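Local coordinates for FAD:protein FMN transferase (Pseudomonas stutzeri ATCC 14405 = CCUG 16156, PDB 5MGY) that probably transfers FMN from FAD onto threonine side chains of target proteins, releasing AMP in a magnesium-dependent reaction, at residues Lys172-Leu180 and Glu190-Trp199. Sequence-based numbering, arbitrary orientation.
Sequences KALGVQSYL and EGRKPDGSPW
Glu-190 and Tyr-179 face each other as the pair at the open end of the hairpin formed by strands 179-183 and 186-190, an antiparallel hydrogen-bonded pair in which Tyr-179 N gives to Glu-190 O at 3.1 Å and Glu-190 N returns a bond to Tyr-179 O at 3.0 Å. From CB outward the glutamate runs along the tyrosine: its CB packs against the phenol end, 3.4 Å from Tyr-179 CZ; CG then runs on past the hydroxyl, the chain extended with CG anti to the backbone N (chi1 -168°), so that the carboxylate arrives beside Tyr-179 OH. There Glu-190 OE2 takes a weak hydrogen bond from that hydroxyl and a salt bridge from Lys-172 NZ at 3.1 Å, the ammonium coming from above the carboxylate plane after its own extended chain has crossed the glutamate at about a right angle.

On the other flank Ser-178 OG serves two partners: it donates to Arg-192 O at 2.8 Å, from above the carbonyl plane, and accepts from Trp-199 NE1 at 3.1 Å, lying near the plane of the indole. Leu-180 CB sits over one face of the six-membered ring of Trp-199 in a CH-pi contact, while Lys-193 CG lies over the opposite face. A leucine in place of Trp-199 would probably leave Ser-178 OG without its N-H donor and open a gap beneath Leu-180.

Beyond the pair the chain makes a type I turn, Lys-193 to Gly-196, and an Asx turn at Asp-195 before reaching strand 199-205. Earlier, Gly-175 completes the Schellman motif ending helix 159-173, against which Tyr-179 packs through Ile-168 and Leu-171. Strand 179-183 then runs between strands 21-28 and 186-190 in the antiparallel sheet, away from the magnesium site.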
ATOM      1  N   LYS A 172       4.500  -1.126 -20.373  1.00 41.36           N
ATOM      2  CA  LYS A 172       4.188  -0.103 -21.361  1.00 41.99           C
ATOM      3  C   LYS A 172       5.402   0.163 -22.202  1.00 41.22           C
ATOM      4  O   LYS A 172       5.308   0.214 -23.415  1.00 42.99           O
ATOM      5  CB  LYS A 172       3.682   1.191 -20.750  1.00 43.20           C
ATOM      6  CG  LYS A 172       2.238   1.106 -20.340  1.00 47.20           C
ATOM      7  CD  LYS A 172       1.685   2.384 -19.699  1.00 49.05           C
ATOM      8  CE  LYS A 172       0.304   2.010 -19.155  1.00 54.44           C
ATOM      9  NZ  LYS A 172      -0.499   3.179 -18.762  1.00 60.44           N
ATOM     10  N   ALA A 173       6.549   0.287 -21.576  1.00 41.37           N
ATOM     11  CA  ALA A 173       7.754   0.588 -22.328  1.00 45.55           C
ATOM     12  C   ALA A 173       8.090  -0.526 -23.363  1.00 47.75           C
ATOM     13  O   ALA A 173       8.566  -0.245 -24.468  1.00 49.60           O
ATOM     14  CB  ALA A 173       8.918   0.873 -21.376  1.00 44.87           C
ATOM     15  N   LEU A 174       7.767  -1.763 -23.011  1.00 50.11           N
ATOM     16  CA  LEU A 174       7.906  -2.910 -23.893  1.00 51.61           C
ATOM     17  C   LEU A 174       6.703  -3.145 -24.800  1.00 52.99           C
ATOM     18  O   LEU A 174       6.545  -4.235 -25.305  1.00 54.92           O
ATOM     19  CB  LEU A 174       8.138  -4.175 -23.062  1.00 53.03           C
ATOM     20  CG  LEU A 174       9.420  -4.232 -22.248  1.00 57.66           C
ATOM     21  CD1 LEU A 174       9.494  -5.540 -21.489  1.00 58.06           C
ATOM     22  CD2 LEU A 174      10.655  -4.100 -23.113  1.00 60.82           C
ATOM     23  N   GLY A 175       5.847  -2.153 -25.019  1.00 56.79           N
ATOM     24  CA  GLY A 175       4.758  -2.280 -26.018  1.00 59.62           C
ATOM     25  C   GLY A 175       3.405  -2.813 -25.580  1.00 58.55           C
ATOM     26  O   GLY A 175       2.468  -2.687 -26.359  1.00 65.74           O
ATOM     27  N   VAL A 176       3.285  -3.350 -24.352  1.00 52.84           N
ATOM     28  CA  VAL A 176       2.032  -3.982 -23.853  1.00 47.58           C
ATOM     29  C   VAL A 176       0.963  -2.922 -23.593  1.00 42.99           C
ATOM     30  O   VAL A 176       1.228  -1.851 -23.085  1.00 39.71           O
ATOM     31  CB  VAL A 176       2.300  -4.807 -22.568  1.00 49.15           C
ATOM     32  CG1 VAL A 176       1.041  -5.449 -22.005  1.00 49.10           C
ATOM     33  CG2 VAL A 176       3.357  -5.877 -22.810  1.00 50.23           C
ATOM     34  N   GLN A 177      -0.252  -3.228 -23.974  1.00 42.95           N
ATOM     35  CA  GLN A 177      -1.324  -2.263 -23.835  1.00 46.22           C
ATOM     36  C   GLN A 177      -2.364  -2.670 -22.826  1.00 42.89           C
ATOM     37  O   GLN A 177      -2.936  -1.815 -22.183  1.00 39.95           O
ATOM     38  CB  GLN A 177      -1.992  -2.007 -25.187  1.00 48.44           C
ATOM     39  CG  GLN A 177      -1.271  -0.947 -25.995  1.00 54.31           C
ATOM     40  CD  GLN A 177      -1.884  -0.801 -27.385  1.00 63.14           C
ATOM     41  OE1 GLN A 177      -2.478   0.234 -27.752  1.00 70.99           O
ATOM     42  NE2 GLN A 177      -1.747  -1.850 -28.175  1.00 65.49           N
ATOM     43  N   SER A 178      -2.610  -3.964 -22.707  1.00 40.10           N
ATOM     44  CA  SER A 178      -3.652  -4.434 -21.865  1.00 38.43           C
ATOM     45  C   SER A 178      -3.055  -5.426 -20.884  1.00 39.80           C
ATOM     46  O   SER A 178      -2.328  -6.326 -21.290  1.00 39.00           O
ATOM     47  CB  SER A 178      -4.725  -5.025 -22.723  1.00 35.93           C
ATOM     48  OG  SER A 178      -5.614  -5.667 -21.883  1.00 39.18           O
ATOM     49  N   TYR A 179      -3.372  -5.260 -19.598  1.00 42.56           N
ATOM     50  CA  TYR A 179      -2.689  -5.989 -18.494  1.00 44.47           C
ATOM     51  C   TYR A 179      -3.462  -5.879 -17.151  1.00 46.77           C
ATOM     52  O   TYR A 179      -4.269  -4.958 -16.966  1.00 50.02           O
ATOM     53  CB  TYR A 179      -1.260  -5.443 -18.309  1.00 42.97           C
ATOM     54  CG  TYR A 179      -1.274  -3.995 -18.056  1.00 43.02           C
ATOM     55  CD1 TYR A 179      -1.573  -3.522 -16.806  1.00 45.67           C
ATOM     56  CD2 TYR A 179      -1.039  -3.071 -19.079  1.00 46.09           C
ATOM     57  CE1 TYR A 179      -1.664  -2.155 -16.544  1.00 50.04           C
ATOM     58  CE2 TYR A 179      -1.106  -1.685 -18.834  1.00 48.25           C
ATOM     59  CZ  TYR A 179      -1.432  -1.225 -17.545  1.00 50.87           C
ATOM     60  OH  TYR A 179      -1.547   0.138 -17.206  1.00 56.56           O
ATOM     61  N   LEU A 180      -3.210  -6.807 -16.236  1.00 46.13           N
ATOM     62  CA  LEU A 180      -3.689  -6.732 -14.853  1.00 45.78           C
ATOM     63  C   LEU A 180      -2.519  -7.185 -14.042  1.00 41.38           C
ATOM     64  O   LEU A 180      -2.145  -8.332 -14.176  1.00 40.14           O
ATOM     65  CB  LEU A 180      -4.867  -7.703 -14.592  1.00 49.75           C
ATOM     66  CG  LEU A 180      -5.200  -8.107 -13.120  1.00 48.38           C
ATOM     67  CD1 LEU A 180      -5.622  -6.901 -12.337  1.00 49.66           C
ATOM     68  CD2 LEU A 180      -6.337  -9.097 -13.023  1.00 47.87           C
ATOM     69  N   GLU A 190      -5.467  -2.203 -17.013  1.00 44.62           N
ATOM     70  CA  GLU A 190      -5.764  -1.295 -18.132  1.00 45.65           C
ATOM     71  C   GLU A 190      -6.030  -2.049 -19.411  1.00 45.89           C
ATOM     72  O   GLU A 190      -5.702  -3.212 -19.522  1.00 47.51           O
ATOM     73  CB  GLU A 190      -4.605  -0.367 -18.341  1.00 46.31           C
ATOM     74  CG  GLU A 190      -4.886   0.789 -19.252  1.00 46.62           C
ATOM     75  CD  GLU A 190      -4.052   1.982 -18.919  1.00 50.13           C
ATOM     76  OE1 GLU A 190      -4.253   2.981 -19.618  1.00 55.35           O
ATOM     77  OE2 GLU A 190      -3.191   1.935 -17.985  1.00 55.73           O
ATOM     78  N   GLY A 191      -6.680  -1.386 -20.351  1.00 47.76           N
ATOM     79  CA  GLY A 191      -7.086  -2.003 -21.582  1.00 48.77           C
ATOM     80  C   GLY A 191      -8.243  -2.962 -21.422  1.00 49.51           C
ATOM     81  O   GLY A 191      -8.956  -2.954 -20.410  1.00 42.17           O
ATOM     82  N   ARG A 192      -8.405  -3.782 -22.461  1.00 53.94           N
ATOM     83  CA  ARG A 192      -9.431  -4.802 -22.506  1.00 58.63           C
ATOM     84  C   ARG A 192      -8.837  -6.104 -22.950  1.00 52.57           C
ATOM     85  O   ARG A 192      -7.814  -6.108 -23.547  1.00 51.86           O
ATOM     86  CB  ARG A 192     -10.559  -4.342 -23.435  1.00 69.02           C
ATOM     87  CG  ARG A 192     -11.326  -3.149 -22.838  1.00 78.09           C
ATOM     88  CD  ARG A 192     -12.468  -2.675 -23.704  1.00 85.54           C
ATOM     89  NE  ARG A 192     -13.448  -1.862 -22.989  1.00 90.18           N
ATOM     90  CZ  ARG A 192     -14.421  -2.333 -22.194  1.00108.19           C
ATOM     91  NH1 ARG A 192     -14.539  -3.637 -21.936  1.00119.20           N
ATOM     92  NH2 ARG A 192     -15.286  -1.491 -21.625  1.00111.93           N
ATOM     93  N   LYS A 193      -9.477  -7.219 -22.634  1.00 52.68           N
ATOM     94  CA  LYS A 193      -9.050  -8.533 -23.133  1.00 52.68           C
ATOM     95  C   LYS A 193      -9.404  -8.658 -24.657  1.00 54.89           C
ATOM     96  O   LYS A 193     -10.098  -7.812 -25.216  1.00 53.83           O
ATOM     97  CB  LYS A 193      -9.624  -9.664 -22.261  1.00 50.94           C
ATOM     98  CG  LYS A 193      -9.218  -9.595 -20.797  1.00 52.23           C
ATOM     99  CD  LYS A 193      -9.707 -10.754 -19.911  1.00 56.41           C
ATOM    100  CE  LYS A 193     -10.343 -10.321 -18.565  1.00 57.98           C
ATOM    101  NZ  LYS A 193     -10.235 -11.360 -17.486  1.00 57.55           N
ATOM    102  N   PRO A 194      -8.869  -9.679 -25.353  1.00 58.96           N
ATOM    103  CA  PRO A 194      -9.093  -9.755 -26.795  1.00 57.81           C
ATOM    104  C   PRO A 194     -10.585  -9.856 -27.199  1.00 58.46           C
ATOM    105  O   PRO A 194     -10.974  -9.125 -28.105  1.00 50.90           O
ATOM    106  CB  PRO A 194      -8.318 -11.017 -27.184  1.00 60.72           C
ATOM    107  CG  PRO A 194      -7.277 -11.155 -26.105  1.00 59.26           C
ATOM    108  CD  PRO A 194      -8.042 -10.810 -24.886  1.00 58.45           C
ATOM    109  N   ASP A 195     -11.404 -10.692 -26.515  1.00 62.83           N
ATOM    110  CA  ASP A 195     -12.916 -10.708 -26.750  1.00 62.38           C
ATOM    111  C   ASP A 195     -13.620  -9.341 -26.658  1.00 60.17           C
ATOM    112  O   ASP A 195     -14.762  -9.191 -27.124  1.00 56.31           O
ATOM    113  CB  ASP A 195     -13.722 -11.788 -25.921  1.00 60.18           C
ATOM    114  CG  ASP A 195     -13.504 -11.714 -24.454  1.00 59.55           C
ATOM    115  OD1 ASP A 195     -13.268 -12.787 -23.854  1.00 65.83           O
ATOM    116  OD2 ASP A 195     -13.558 -10.609 -23.890  1.00 59.64           O
ATOM    117  N   GLY A 196     -12.931  -8.364 -26.051  1.00 57.67           N
ATOM    118  CA  GLY A 196     -13.476  -7.042 -25.785  1.00 54.72           C
ATOM    119  C   GLY A 196     -13.869  -6.808 -24.343  1.00 54.92           C
ATOM    120  O   GLY A 196     -14.176  -5.653 -24.024  1.00 53.50           O
ATOM    121  N   SER A 197     -13.846  -7.857 -23.486  1.00 53.38           N
ATOM    122  CA  SER A 197     -14.222  -7.721 -22.078  1.00 53.57           C
ATOM    123  C   SER A 197     -13.256  -6.856 -21.246  1.00 52.04           C
ATOM    124  O   SER A 197     -12.129  -6.686 -21.618  1.00 47.56           O
ATOM    125  CB  SER A 197     -14.449  -9.103 -21.444  1.00 55.94           C
ATOM    126  OG  SER A 197     -13.328  -9.645 -20.851  1.00 62.66           O
ATOM    127  N   PRO A 198     -13.696  -6.320 -20.119  1.00 51.73           N
ATOM    128  CA  PRO A 198     -12.820  -5.617 -19.246  1.00 50.81           C
ATOM    129  C   PRO A 198     -12.210  -6.503 -18.148  1.00 47.19           C
ATOM    130  O   PRO A 198     -12.670  -7.634 -17.837  1.00 47.31           O
ATOM    131  CB  PRO A 198     -13.757  -4.606 -18.617  1.00 51.45           C
ATOM    132  CG  PRO A 198     -14.998  -5.416 -18.374  1.00 53.82           C
ATOM    133  CD  PRO A 198     -15.039  -6.309 -19.582  1.00 51.99           C
ATOM    134  N   TRP A 199     -11.165  -5.927 -17.564  1.00 45.47           N
ATOM    135  CA  TRP A 199     -10.584  -6.439 -16.345  1.00 45.06           C
ATOM    136  C   TRP A 199     -11.495  -6.073 -15.135  1.00 45.42           C
ATOM    137  O   TRP A 199     -11.928  -4.938 -14.952  1.00 39.95           O
ATOM    138  CB  TRP A 199      -9.193  -5.849 -16.160  1.00 42.60           C
ATOM    139  CG  TRP A 199      -8.222  -6.151 -17.286  1.00 39.26           C
ATOM    140  CD1 TRP A 199      -7.780  -5.264 -18.227  1.00 36.63           C
ATOM    141  CD2 TRP A 199      -7.538  -7.384 -17.530  1.00 35.19           C
ATOM    142  NE1 TRP A 199      -6.891  -5.871 -19.053  1.00 35.84           N
ATOM    143  CE2 TRP A 199      -6.707  -7.169 -18.644  1.00 35.93           C
ATOM    144  CE3 TRP A 199      -7.501  -8.620 -16.877  1.00 35.92           C
ATOM    145  CZ2 TRP A 199      -5.878  -8.167 -19.169  1.00 35.26           C
ATOM    146  CZ3 TRP A 199      -6.689  -9.613 -17.389  1.00 36.77           C
ATOM    147  CH2 TRP A 199      -5.899  -9.385 -18.549  1.00 35.73           C
TER